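Local coordinates for vascular protein tyrosine phosphatase 1 (Rattus norvegicus, PDB 3I36) that probably hydrolyses phosphotyrosine in proteins to tyrosine and phosphate, as the cytoplasmic catalytic domain of a receptor-type protein tyrosine phosphatase, at residues A[139-144]-A[225-230]; A[179-184]-A[217-222]; A[112-117]-A[257-262]; A[130-135]-A[239-244]. All coordinates share one frame; numbering follows the deposited sequence.

Overall arrangement
The principle that a central sheet is covered on both surfaces by helices is illustrated by four contacts together, three on one face and contact 4 on the opposite one. Along the chain the first segments run in the order contact 3 (112-117), contact 4 (130-135), contact 1 (139-144) and contact 2 (179-184), and all reach the same mixed sheet. Contacts 1 and 2 share helix 218-231, with centres about 10 Å apart; contact 3 uses helix 249-267. Contacts 3 and 4, with contact 1 through neighbouring strand 139-142, pack around strand 240-243, an inner strand leading to the probable catalytic Cys244; contact 2 lies farther out, its centre about 21 Å from that of contact 4.

Contact 1 (A[139-144]-A[225-230]); sequences AIVMLT and YLVRDY
Ala139 opens the strand by pressing its methyl group against the rim of the Tyr230 ring, CB lying near the ring plane at 4.0 Å from CE2 of Tyr230 and almost as close to CD2. The ring is carried to the strand because CG of Tyr230 stands opposite its own backbone N (chi1 175°), and its hydroxyl is held beyond the contact by the carbonyl oxygen of Tyr138. Two residues on, Val141 again directs its side chain at the helix. Its CG2 branch meets both methyls of Val227, 3.8 Å from CG2 and 3.9 Å from CG1 of that residue, the two side chains meeting at a slant. The contact is thus wholly apolar and buried, made by alternate strand residues against one flank of the helix. Strand 139-142 lies between strands 240-243 and 196-205 in the sheet, and helix 218-231 packs over it beside helix 249-267, with Val227 also touching Phe203 of strand 196-205.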
loop_
_atom_site.group_PDB
_atom_site.type_symbol
_atom_site.label_atom_id
_atom_site.label_comp_id
_atom_site.label_asym_id
_atom_site.label_seq_id
_atom_site.Cartn_x
_atom_site.Cartn_y
_atom_site.Cartn_z
ATOM N N ALA A 139 -4.935 7.204 7.930
ATOM C CA ALA A 139 -5.629 6.502 6.860
ATOM C C ALA A 139 -5.003 5.143 6.618
ATOM O O ALA A 139 -3.790 5.017 6.483
ATOM C CB ALA A 139 -5.613 7.323 5.567
ATOM N N ILE A 140 -5.848 4.129 6.546
ATOM C CA ILE A 140 -5.378 2.811 6.174
ATOM C C ILE A 140 -6.081 2.472 4.893
ATOM O O ILE A 140 -7.285 2.658 4.774
ATOM C CB ILE A 140 -5.746 1.753 7.221
ATOM C CG1 ILE A 140 -4.875 1.929 8.473
ATOM C CG2 ILE A 140 -5.581 0.346 6.640
ATOM C CD1 ILE A 140 -5.278 0.989 9.619
ATOM N N VAL A 141 -5.321 1.971 3.931
ATOM C CA VAL A 141 -5.912 1.480 2.710
ATOM C C VAL A 141 -5.692 -0.006 2.706
ATOM O O VAL A 141 -4.555 -0.474 2.713
ATOM C CB VAL A 141 -5.249 2.098 1.484
ATOM C CG1 VAL A 141 -5.820 1.479 0.204
ATOM C CG2 VAL A 141 -5.470 3.597 1.490
ATOM N N MET A 142 -6.787 -0.748 2.702
ATOM C CA MET A 142 -6.724 -2.186 2.771
ATOM C C MET A 142 -7.224 -2.740 1.460
ATOM O O MET A 142 -8.352 -2.456 1.044
ATOM C CB MET A 142 -7.601 -2.687 3.901
ATOM C CG MET A 142 -7.721 -4.181 3.918
ATOM S SD MET A 142 -8.466 -4.743 5.452
ATOM C CE MET A 142 -8.443 -6.514 5.155
ATOM N N LEU A 143 -6.392 -3.534 0.805
ATOM C CA LEU A 143 -6.690 -3.914 -0.569
ATOM C C LEU A 143 -6.894 -5.397 -0.707
ATOM O O LEU A 143 -6.567 -5.996 -1.728
ATOM C CB LEU A 143 -5.571 -3.452 -1.494
ATOM C CG LEU A 143 -5.358 -1.939 -1.478
ATOM C CD1 LEU A 143 -3.979 -1.601 -2.003
ATOM C CD2 LEU A 143 -6.440 -1.249 -2.298
ATOM N N THR A 144 -7.445 -5.991 0.336
ATOM C CA THR A 144 -7.694 -7.408 0.328
ATOM C C THR A 144 -8.903 -7.685 1.187
ATOM O O THR A 144 -9.231 -6.908 2.083
ATOM C CB THR A 144 -6.486 -8.187 0.895
ATOM O OG1 THR A 144 -6.731 -9.585 0.774
ATOM C CG2 THR A 144 -6.264 -7.843 2.351
ATOM N N TYR A 225 -9.173 8.340 -5.254
ATOM C CA TYR A 225 -9.651 9.703 -5.060
ATOM C C TYR A 225 -10.321 9.873 -3.700
ATOM O O TYR A 225 -10.147 10.896 -3.051
ATOM C CB TYR A 225 -10.575 10.157 -6.196
ATOM C CG TYR A 225 -9.815 10.569 -7.438
ATOM C CD1 TYR A 225 -9.028 11.716 -7.447
ATOM C CD2 TYR A 225 -9.872 9.805 -8.594
ATOM C CE1 TYR A 225 -8.326 12.089 -8.574
ATOM C CE2 TYR A 225 -9.179 10.178 -9.731
ATOM C CZ TYR A 225 -8.408 11.313 -9.713
ATOM O OH TYR A 225 -7.714 11.672 -10.837
ATOM N N LEU A 226 -11.072 8.869 -3.261
ATOM C CA LEU A 226 -11.712 8.952 -1.945
ATOM C C LEU A 226 -10.665 9.057 -0.843
ATOM O O LEU A 226 -10.768 9.889 0.064
ATOM C CB LEU A 226 -12.607 7.738 -1.704
ATOM C CG LEU A 226 -13.882 7.665 -2.542
ATOM C CD1 LEU A 226 -14.732 6.482 -2.117
ATOM C CD2 LEU A 226 -14.676 8.974 -2.439
ATOM N N VAL A 227 -9.646 8.209 -0.933
ATOM C CA VAL A 227 -8.567 8.237 0.037
ATOM C C VAL A 227 -7.945 9.619 0.047
ATOM O O VAL A 227 -7.725 10.217 1.101
ATOM C CB VAL A 227 -7.489 7.192 -0.299
ATOM C CG1 VAL A 227 -6.305 7.292 0.663
ATOM C CG2 VAL A 227 -8.085 5.801 -0.278
ATOM N N ARG A 228 -7.652 10.125 -1.140
ATOM C CA ARG A 228 -7.008 11.423 -1.270
ATOM C C ARG A 228 -7.887 12.551 -0.736
ATOM O O ARG A 228 -7.404 13.502 -0.110
ATOM C CB ARG A 228 -6.621 11.659 -2.731
ATOM C CG ARG A 228 -5.283 10.998 -3.080
ATOM C CD ARG A 228 -4.250 11.565 -2.147
ATOM N NE ARG A 228 -2.976 10.861 -2.166
ATOM C CZ ARG A 228 -2.036 11.045 -1.247
ATOM N NH1 ARG A 228 -2.260 11.897 -0.258
ATOM N NH2 ARG A 228 -0.889 10.378 -1.304
ATOM N N ASP A 229 -9.184 12.442 -0.985
ATOM C CA ASP A 229 -10.109 13.441 -0.487
ATOM C C ASP A 229 -9.988 13.539 1.027
ATOM O O ASP A 229 -9.904 14.631 1.604
ATOM C CB ASP A 229 -11.533 13.077 -0.877
ATOM C CG ASP A 229 -12.510 14.186 -0.558
ATOM O OD1 ASP A 229 -12.453 15.235 -1.231
ATOM O OD2 ASP A 229 -13.318 14.006 0.372
ATOM N N TYR A 230 -9.970 12.382 1.673
ATOM C CA TYR A 230 -9.805 12.333 3.114
ATOM C C TYR A 230 -8.434 12.845 3.546
ATOM O O TYR A 230 -8.331 13.606 4.501
ATOM C CB TYR A 230 -10.014 10.908 3.616
ATOM C CG TYR A 230 -9.753 10.720 5.086
ATOM C CD1 TYR A 230 -10.683 11.125 6.036
ATOM C CD2 TYR A 230 -8.595 10.087 5.527
ATOM C CE1 TYR A 230 -10.450 10.932 7.389
ATOM C CE2 TYR A 230 -8.356 9.887 6.872
ATOM C CZ TYR A 230 -9.282 10.309 7.796
ATOM O OH TYR A 230 -9.030 10.105 9.137
#

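Contact 2 (A[179-184]-A[217-222]); sequences LPEWTI and TDLLIN
Trp182 drives the six-membered end of its indole against the first turn of helix 218-231, where CZ3 lies 3.2 Å from the carbonyl oxygen of Leu219. The approach is oblique to the ring, and CH2 of Trp182 is 3.6 Å from the same oxygen; indole carbons pack against the carbonyl here, and this is not a hydrogen bond. Near that oxygen the packing is apolar: CZ3 of Trp182 touches CB of Leu219 at 4.1 Å, and its CH2 touches CB of Asn222 at 4.2 Å. Next to the indole, Glu181 lays its CG over the methyl end of Leu219, 3.8 Å from CD2 and 3.9 Å from CD1. What positions the ring is partly its own torsion, with CG set between the backbone N and carbonyl carbon (chi1 52°), and partly Glu181, whose CB covers one indole face toward its rim. Replacing the tryptophan by an alanine would probably open a gap beside Leu219 and Asn222, leaving chiefly Glu181 CG to meet this turn of the helix. Farther out, Phe223 and Leu226 of the helix and Phe205 of strand 196-205 also touch the indole. The start of strand 182-191, which pairs antiparallel with strand 196-205, and the residue before it thus pack against the first turn of helix 218-231.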
loop_
_atom_site.group_PDB
_atom_site.type_symbol
_atom_site.label_atom_id
_atom_site.label_comp_id
_atom_site.label_asym_id
_atom_site.label_seq_id
_atom_site.Cartn_x
_atom_site.Cartn_y
_atom_site.Cartn_z
ATOM N N LEU A 179 -20.207 -0.466 0.665
ATOM C CA LEU A 179 -20.671 -0.515 -0.711
ATOM C C LEU A 179 -20.170 -1.840 -1.252
ATOM O O LEU A 179 -19.322 -2.469 -0.639
ATOM C CB LEU A 179 -20.095 0.638 -1.529
ATOM C CG LEU A 179 -20.529 2.050 -1.131
ATOM C CD1 LEU A 179 -19.930 3.069 -2.098
ATOM C CD2 LEU A 179 -22.053 2.160 -1.098
ATOM N N PRO A 180 -20.698 -2.284 -2.395
ATOM C CA PRO A 180 -20.169 -3.547 -2.920
ATOM C C PRO A 180 -18.681 -3.429 -3.228
ATOM O O PRO A 180 -17.928 -4.378 -3.021
ATOM C CB PRO A 180 -20.969 -3.749 -4.209
ATOM C CG PRO A 180 -22.254 -2.993 -3.977
ATOM C CD PRO A 180 -21.853 -1.789 -3.164
ATOM N N GLU A 181 -18.266 -2.254 -3.689
ATOM C CA GLU A 181 -16.905 -2.036 -4.182
ATOM C C GLU A 181 -15.903 -1.891 -3.050
ATOM O O GLU A 181 -14.775 -2.364 -3.141
ATOM C CB GLU A 181 -16.862 -0.783 -5.060
ATOM C CG GLU A 181 -17.651 -0.915 -6.356
ATOM C CD GLU A 181 -19.160 -0.859 -6.144
ATOM O OE1 GLU A 181 -19.599 -0.308 -5.107
ATOM O OE2 GLU A 181 -19.903 -1.355 -7.022
ATOM N N TRP A 182 -16.320 -1.208 -1.992
ATOM C CA TRP A 182 -15.458 -0.997 -0.844
ATOM C C TRP A 182 -16.252 -0.596 0.377
ATOM O O TRP A 182 -17.402 -0.144 0.294
ATOM C CB TRP A 182 -14.403 0.076 -1.128
ATOM C CG TRP A 182 -14.960 1.369 -1.653
ATOM C CD1 TRP A 182 -15.633 2.332 -0.949
ATOM C CD2 TRP A 182 -14.875 1.841 -2.998
ATOM N NE1 TRP A 182 -15.969 3.376 -1.779
ATOM C CE2 TRP A 182 -15.511 3.100 -3.041
ATOM C CE3 TRP A 182 -14.310 1.324 -4.167
ATOM C CZ2 TRP A 182 -15.599 3.853 -4.216
ATOM C CZ3 TRP A 182 -14.406 2.071 -5.334
ATOM C CH2 TRP A 182 -15.048 3.322 -5.346
ATOM N N THR A 183 -15.612 -0.769 1.521
ATOM C CA THR A 183 -16.187 -0.390 2.786
ATOM C C THR A 183 -15.267 0.629 3.404
ATOM O O THR A 183 -14.050 0.496 3.345
ATOM C CB THR A 183 -16.298 -1.607 3.700
ATOM O OG1 THR A 183 -17.252 -2.507 3.137
ATOM C CG2 THR A 183 -16.716 -1.196 5.122
ATOM N N ILE A 184 -15.857 1.661 3.978
ATOM C CA ILE A 184 -15.080 2.678 4.625
ATOM C C ILE A 184 -15.450 2.665 6.087
ATOM O O ILE A 184 -16.637 2.687 6.447
ATOM C CB ILE A 184 -15.332 4.057 3.995
ATOM C CG1 ILE A 184 -14.870 4.032 2.530
ATOM C CG2 ILE A 184 -14.588 5.135 4.770
ATOM C CD1 ILE A 184 -15.242 5.265 1.743
ATOM N N THR A 217 -10.400 0.155 -14.423
ATOM C CA THR A 217 -9.519 0.909 -13.546
ATOM C C THR A 217 -10.292 1.971 -12.783
ATOM O O THR A 217 -9.806 2.497 -11.795
ATOM C CB THR A 217 -8.415 1.607 -14.346
ATOM O OG1 THR A 217 -9.017 2.515 -15.269
ATOM C CG2 THR A 217 -7.578 0.587 -15.119
ATOM N N ASP A 218 -11.496 2.295 -13.242
ATOM C CA ASP A 218 -12.203 3.441 -12.687
ATOM C C ASP A 218 -12.501 3.294 -11.198
ATOM O O ASP A 218 -12.377 4.256 -10.445
ATOM C CB ASP A 218 -13.481 3.763 -13.482
ATOM C CG ASP A 218 -14.336 2.544 -13.738
ATOM O OD1 ASP A 218 -14.057 1.474 -13.160
ATOM O OD2 ASP A 218 -15.300 2.660 -14.526
ATOM N N LEU A 219 -12.875 2.096 -10.768
ATOM C CA LEU A 219 -13.266 1.914 -9.380
ATOM C C LEU A 219 -12.072 2.103 -8.459
ATOM O O LEU A 219 -12.166 2.796 -7.443
ATOM C CB LEU A 219 -13.900 0.548 -9.153
ATOM C CG LEU A 219 -15.300 0.473 -9.771
ATOM C CD1 LEU A 219 -15.816 -0.953 -9.785
ATOM C CD2 LEU A 219 -16.236 1.388 -8.997
ATOM N N LEU A 220 -10.944 1.490 -8.805
ATOM C CA LEU A 220 -9.774 1.649 -7.972
ATOM C C LEU A 220 -9.318 3.102 -7.991
ATOM O O LEU A 220 -8.867 3.636 -6.976
ATOM C CB LEU A 220 -8.653 0.728 -8.425
ATOM C CG LEU A 220 -7.434 0.671 -7.508
ATOM C CD1 LEU A 220 -7.822 0.151 -6.129
ATOM C CD2 LEU A 220 -6.394 -0.220 -8.129
ATOM N N ILE A 221 -9.429 3.743 -9.150
ATOM C CA ILE A 221 -9.036 5.142 -9.260
ATOM C C ILE A 221 -9.968 6.033 -8.436
ATOM O O ILE A 221 -9.510 6.926 -7.729
ATOM C CB ILE A 221 -8.983 5.603 -10.721
ATOM C CG1 ILE A 221 -7.783 4.968 -11.428
ATOM C CG2 ILE A 221 -8.928 7.126 -10.800
ATOM C CD1 ILE A 221 -7.881 4.977 -12.952
ATOM N N ASN A 222 -11.274 5.786 -8.517
ATOM C CA ASN A 222 -12.231 6.515 -7.699
ATOM C C ASN A 222 -11.992 6.279 -6.212
ATOM O O ASN A 222 -12.137 7.184 -5.396
ATOM C CB ASN A 222 -13.659 6.124 -8.079
ATOM C CG ASN A 222 -14.024 6.561 -9.482
ATOM O OD1 ASN A 222 -13.430 7.491 -10.032
ATOM N ND2 ASN A 222 -15.011 5.891 -10.070
#

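Contact 3 (A[112-117]-A[257-262]); sequences KDFIAT and IDRLIY
The edge of the Phe114 ring faces a carboxylate oxygen of Asp258, the side chains crossing at a slant. CZ of Phe114 lies 3.1 Å from OD2 of Asp258, which sits near the ring plane, while CE1 of the same ring is 3.7 Å from that oxygen. The ring and carboxylate planes stand 81° apart, so the carboxylate is turned almost upright to the ring. Such an edgewise approach sets the weakly positive ring hydrogens toward the anion, a geometry that is likely to be mildly attractive. Asp258 reaches the ring because its CG is opposite the backbone N (chi1 179°). The principal partners of the buried carboxylate are nevertheless arginines of helix 218-231: Arg224 binds OD1 and Arg228 binds OD2, both in salt bridges. Beside the ring, CG of Arg259 approaches CE1 of Phe114 obliquely at 4.5 Å, while its guanidinium turns to Asp278. A serine in place of the phenylalanine would probably open a gap between strand and helix and leave Asp258 OD2 without its aromatic neighbour. Phe114 also touches Ile240 and Val242 of the adjacent parallel strand. A strand side chain closing on a helix-borne aspartate gripped by two arginines joins sheet and helix 249-267 here, in the alpha/beta architecture of the protein tyrosine phosphatase domain.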
loop_
_atom_site.group_PDB
_atom_site.type_symbol
_atom_site.label_atom_id
_atom_site.label_comp_id
_atom_site.label_asym_id
_atom_site.label_seq_id
_atom_site.Cartn_x
_atom_site.Cartn_y
_atom_site.Cartn_z
ATOM N N LYS A 112 8.033 9.545 2.821
ATOM C CA LYS A 112 7.252 8.775 3.785
ATOM C C LYS A 112 5.749 8.946 3.610
ATOM O O LYS A 112 4.982 8.821 4.570
ATOM C CB LYS A 112 7.662 9.144 5.206
ATOM C CG LYS A 112 9.088 8.768 5.571
ATOM C CD LYS A 112 9.329 9.020 7.058
ATOM C CE LYS A 112 10.615 8.378 7.540
ATOM N NZ LYS A 112 10.830 8.643 8.989
ATOM N N ASP A 113 5.326 9.203 2.379
ATOM C CA ASP A 113 3.900 9.383 2.110
ATOM C C ASP A 113 3.118 8.140 2.441
ATOM O O ASP A 113 1.936 8.210 2.764
ATOM C CB ASP A 113 3.667 9.733 0.648
ATOM C CG ASP A 113 4.107 11.132 0.327
ATOM O OD1 ASP A 113 4.186 11.448 -0.869
ATOM O OD2 ASP A 113 4.383 11.899 1.282
ATOM N N PHE A 114 3.770 6.993 2.327
ATOM C CA PHE A 114 3.085 5.734 2.530
ATOM C C PHE A 114 3.873 4.849 3.453
ATOM O O PHE A 114 5.081 4.957 3.548
ATOM C CB PHE A 114 2.942 4.971 1.209
ATOM C CG PHE A 114 2.055 5.642 0.221
ATOM C CD1 PHE A 114 2.588 6.474 -0.745
ATOM C CD2 PHE A 114 0.680 5.447 0.257
ATOM C CE1 PHE A 114 1.767 7.090 -1.671
ATOM C CE2 PHE A 114 -0.144 6.066 -0.669
ATOM C CZ PHE A 114 0.404 6.879 -1.633
ATOM N N ILE A 115 3.164 3.946 4.100
ATOM C CA ILE A 115 3.790 2.773 4.658
ATOM C C ILE A 115 3.129 1.610 3.966
ATOM O O ILE A 115 1.902 1.489 3.973
ATOM C CB ILE A 115 3.552 2.661 6.140
ATOM C CG1 ILE A 115 4.337 3.749 6.865
ATOM C CG2 ILE A 115 3.955 1.261 6.624
ATOM C CD1 ILE A 115 3.955 3.891 8.311
ATOM N N ALA A 116 3.934 0.779 3.321
ATOM C CA ALA A 116 3.408 -0.453 2.767
ATOM C C ALA A 116 3.684 -1.539 3.789
ATOM O O ALA A 116 4.805 -1.700 4.259
ATOM C CB ALA A 116 4.077 -0.792 1.440
ATOM N N THR A 117 2.656 -2.284 4.136
ATOM C CA THR A 117 2.832 -3.318 5.126
ATOM C C THR A 117 1.987 -4.518 4.755
ATOM O O THR A 117 1.089 -4.417 3.923
ATOM C CB THR A 117 2.467 -2.794 6.530
ATOM O OG1 THR A 117 2.872 -3.750 7.512
ATOM C CG2 THR A 117 0.963 -2.547 6.647
ATOM N N ILE A 257 -0.429 3.978 -8.509
ATOM C CA ILE A 257 -1.508 4.702 -9.166
ATOM C C ILE A 257 -1.622 6.093 -8.552
ATOM O O ILE A 257 -1.809 7.098 -9.240
ATOM C CB ILE A 257 -2.840 3.992 -8.930
ATOM C CG1 ILE A 257 -2.922 2.727 -9.778
ATOM C CG2 ILE A 257 -4.007 4.925 -9.232
ATOM C CD1 ILE A 257 -4.108 1.845 -9.396
ATOM N N ASP A 258 -1.504 6.154 -7.240
ATOM C CA ASP A 258 -1.640 7.440 -6.562
ATOM C C ASP A 258 -0.553 8.383 -7.049
ATOM O O ASP A 258 -0.796 9.560 -7.356
ATOM C CB ASP A 258 -1.546 7.262 -5.050
ATOM C CG ASP A 258 -1.653 8.581 -4.307
ATOM O OD1 ASP A 258 -2.714 9.233 -4.388
ATOM O OD2 ASP A 258 -0.675 8.962 -3.640
ATOM N N ARG A 259 0.657 7.853 -7.122
ATOM C CA ARG A 259 1.789 8.641 -7.553
ATOM C C ARG A 259 1.665 9.070 -9.006
ATOM O O ARG A 259 1.971 10.210 -9.345
ATOM C CB ARG A 259 3.070 7.859 -7.319
ATOM C CG ARG A 259 3.343 7.668 -5.834
ATOM C CD ARG A 259 4.574 6.828 -5.606
ATOM N NE ARG A 259 5.760 7.431 -6.201
ATOM C CZ ARG A 259 7.002 7.018 -5.968
ATOM N NH1 ARG A 259 7.216 6.015 -5.126
ATOM N NH2 ARG A 259 8.026 7.608 -6.572
ATOM N N LEU A 260 1.212 8.153 -9.856
ATOM C CA LEU A 260 1.030 8.449 -11.268
ATOM C C LEU A 260 0.014 9.548 -11.461
ATOM O O LEU A 260 0.177 10.407 -12.321
ATOM C CB LEU A 260 0.553 7.203 -11.999
ATOM C CG LEU A 260 1.704 6.242 -12.240
ATOM C CD1 LEU A 260 1.145 4.872 -12.548
ATOM C CD2 LEU A 260 2.570 6.786 -13.381
ATOM N N ILE A 261 -1.058 9.517 -10.679
ATOM C CA ILE A 261 -2.084 10.541 -10.844
ATOM C C ILE A 261 -1.516 11.909 -10.519
ATOM O O ILE A 261 -1.733 12.874 -11.257
ATOM C CB ILE A 261 -3.326 10.250 -9.988
ATOM C CG1 ILE A 261 -4.039 8.991 -10.523
ATOM C CG2 ILE A 261 -4.248 11.463 -9.958
ATOM C CD1 ILE A 261 -5.133 8.454 -9.582
ATOM N N TYR A 262 -0.759 12.005 -9.432
ATOM C CA TYR A 262 -0.142 13.292 -9.122
ATOM C C TYR A 262 0.766 13.747 -10.253
ATOM O O TYR A 262 0.753 14.909 -10.642
ATOM C CB TYR A 262 0.682 13.204 -7.863
ATOM C CG TYR A 262 -0.116 13.342 -6.599
ATOM C CD1 TYR A 262 -0.803 14.515 -6.314
ATOM C CD2 TYR A 262 -0.151 12.315 -5.668
ATOM C CE1 TYR A 262 -1.521 14.652 -5.145
ATOM C CE2 TYR A 262 -0.856 12.440 -4.488
ATOM C CZ TYR A 262 -1.543 13.612 -4.230
ATOM O OH TYR A 262 -2.234 13.740 -3.050
#

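Contact 4 (A[130-135]-A[239-244]); sequences RMVWEK and PILVHC
Leu241 supplies the dense part of this contact, its CD1 methyl meeting two residues of helix 125-134 at once. CG2 of Val132 comes within 3.5 Å of that Leu241 CD1, the two side chains crossing at roughly a right angle, and CE of Met131 reaches the same methyl at 3.8 Å. Met131 starts along the helix flank; the bend at its last torsion (chi3 71°) swings the terminal methyl in toward the strand. At the helix end a second close spot forms, where the ring of Pro239 presses on backbone: its CD lies 2.9 Å from the carbonyl oxygen of Lys135 and CG is 3.4 Å from it. The looser side begins with Lys135 itself. Its CB points toward segment 239-244, nearest Pro239, yet the chain leads off to a partly exposed setting, where NZ is hydrogen-bonded to the carbonyl oxygen of Lys88. Strand 240-243 runs into Cys244, probably the phosphocysteine nucleophile at the start of the phosphate-binding loop, but the packing itself lies away from that site. Helix 125-134 thus covers the side of strand 240-243 that Leu241 faces, while Ile240 and Val242 point to the other side, and strands 114-117 and 139-142 flank it in parallel.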
loop_
_atom_site.group_PDB
_atom_site.type_symbol
_atom_site.label_atom_id
_atom_site.label_comp_id
_atom_site.label_asym_id
_atom_site.label_seq_id
_atom_site.Cartn_x
_atom_site.Cartn_y
_atom_site.Cartn_z
ATOM N N ARG A 130 0.476 -0.427 16.907
ATOM C CA ARG A 130 1.547 0.379 17.465
ATOM C C ARG A 130 2.170 1.197 16.337
ATOM O O ARG A 130 2.504 2.361 16.512
ATOM C CB ARG A 130 2.588 -0.492 18.167
ATOM C CG ARG A 130 3.555 0.307 19.026
ATOM C CD ARG A 130 4.205 -0.561 20.099
ATOM N NE ARG A 130 4.729 -1.797 19.547
ATOM C CZ ARG A 130 6.015 -2.027 19.315
ATOM N NH1 ARG A 130 6.394 -3.185 18.802
ATOM N NH2 ARG A 130 6.911 -1.097 19.588
ATOM N N MET A 131 2.278 0.594 15.161
ATOM C CA MET A 131 2.811 1.310 14.011
ATOM C C MET A 131 1.833 2.404 13.621
ATOM O O MET A 131 2.214 3.544 13.362
ATOM C CB MET A 131 2.972 0.375 12.835
ATOM C CG MET A 131 3.397 1.117 11.587
ATOM S SD MET A 131 3.923 0.007 10.283
ATOM C CE MET A 131 2.383 -0.739 9.781
ATOM N N VAL A 132 0.562 2.035 13.556
ATOM C CA VAL A 132 -0.472 2.997 13.231
ATOM C C VAL A 132 -0.348 4.177 14.166
ATOM O O VAL A 132 -0.372 5.323 13.733
ATOM C CB VAL A 132 -1.879 2.389 13.371
ATOM C CG1 VAL A 132 -2.937 3.507 13.484
ATOM C CG2 VAL A 132 -2.174 1.500 12.177
ATOM N N TRP A 133 -0.206 3.896 15.456
ATOM C CA TRP A 133 -0.145 4.973 16.435
ATOM C C TRP A 133 1.149 5.763 16.321
ATOM O O TRP A 133 1.149 6.986 16.158
ATOM C CB TRP A 133 -0.261 4.460 17.864
ATOM C CG TRP A 133 -0.183 5.624 18.767
ATOM C CD1 TRP A 133 0.898 6.048 19.487
ATOM C CD2 TRP A 133 -1.204 6.607 18.953
ATOM N NE1 TRP A 133 0.589 7.216 20.154
ATOM C CE2 TRP A 133 -0.694 7.580 19.832
ATOM C CE3 TRP A 133 -2.511 6.742 18.470
ATOM C CZ2 TRP A 133 -1.450 8.674 20.251
ATOM C CZ3 TRP A 133 -3.264 7.836 18.883
ATOM C CH2 TRP A 133 -2.728 8.787 19.765
ATOM N N GLU A 134 2.265 5.058 16.409
ATOM C CA GLU A 134 3.550 5.730 16.487
ATOM C C GLU A 134 3.900 6.465 15.217
ATOM O O GLU A 134 4.649 7.431 15.244
ATOM C CB GLU A 134 4.649 4.730 16.818
ATOM C CG GLU A 134 4.476 4.152 18.209
ATOM C CD GLU A 134 5.537 3.140 18.541
ATOM O OE1 GLU A 134 6.442 2.916 17.704
ATOM O OE2 GLU A 134 5.453 2.575 19.644
ATOM N N LYS A 135 3.383 5.988 14.098
ATOM C CA LYS A 135 3.770 6.586 12.832
ATOM C C LYS A 135 2.720 7.551 12.305
ATOM O O LYS A 135 2.803 7.992 11.170
ATOM C CB LYS A 135 4.110 5.518 11.801
ATOM C CG LYS A 135 5.196 4.571 12.268
ATOM C CD LYS A 135 6.417 5.330 12.818
ATOM C CE LYS A 135 7.532 4.351 13.208
ATOM N NZ LYS A 135 8.632 4.989 13.987
ATOM N N PRO A 239 1.672 9.189 7.160
ATOM C CA PRO A 239 1.820 8.207 6.087
ATOM C C PRO A 239 0.501 7.500 5.894
ATOM O O PRO A 239 -0.204 7.224 6.880
ATOM C CB PRO A 239 2.841 7.203 6.655
ATOM C CG PRO A 239 3.414 7.830 7.850
ATOM C CD PRO A 239 2.410 8.810 8.371
ATOM N N ILE A 240 0.160 7.214 4.648
ATOM C CA ILE A 240 -1.002 6.381 4.398
ATOM C C ILE A 240 -0.516 4.953 4.539
ATOM O O ILE A 240 0.447 4.543 3.887
ATOM C CB ILE A 240 -1.569 6.581 2.982
ATOM C CG1 ILE A 240 -1.948 8.059 2.778
ATOM C CG2 ILE A 240 -2.780 5.664 2.745
ATOM C CD1 ILE A 240 -2.137 8.401 1.334
ATOM N N LEU A 241 -1.176 4.196 5.399
ATOM C CA LEU A 241 -0.772 2.817 5.604
ATOM C C LEU A 241 -1.552 2.014 4.581
ATOM O O LEU A 241 -2.780 2.036 4.561
ATOM C CB LEU A 241 -1.101 2.373 7.020
ATOM C CG LEU A 241 -0.653 0.979 7.459
ATOM C CD1 LEU A 241 -0.948 0.844 8.934
ATOM C CD2 LEU A 241 -1.371 -0.129 6.700
ATOM N N VAL A 242 -0.832 1.340 3.702
ATOM C CA VAL A 242 -1.478 0.585 2.641
ATOM C C VAL A 242 -1.072 -0.851 2.804
ATOM O O VAL A 242 0.088 -1.139 3.045
ATOM C CB VAL A 242 -1.052 1.067 1.260
ATOM C CG1 VAL A 242 -1.845 0.313 0.162
ATOM C CG2 VAL A 242 -1.289 2.553 1.143
ATOM N N HIS A 243 -2.036 -1.759 2.726
ATOM C CA HIS A 243 -1.692 -3.169 2.826
ATOM C C HIS A 243 -2.691 -3.983 2.048
ATOM O O HIS A 243 -3.823 -3.553 1.818
ATOM C CB HIS A 243 -1.670 -3.635 4.278
ATOM C CG HIS A 243 -3.033 -3.787 4.873
ATOM N ND1 HIS A 243 -3.750 -4.958 4.788
ATOM C CD2 HIS A 243 -3.816 -2.909 5.542
ATOM C CE1 HIS A 243 -4.916 -4.806 5.396
ATOM N NE2 HIS A 243 -4.985 -3.569 5.857
ATOM N N CYS A 244 -2.252 -5.156 1.619
ATOM C CA CYS A 244 -3.153 -6.163 1.103
ATOM C C CYS A 244 -2.779 -7.378 1.927
ATOM O O CYS A 244 -2.837 -7.327 3.155
ATOM C CB CYS A 244 -2.923 -6.384 -0.395
ATOM S SG CYS A 244 -1.169 -6.269 -0.896
#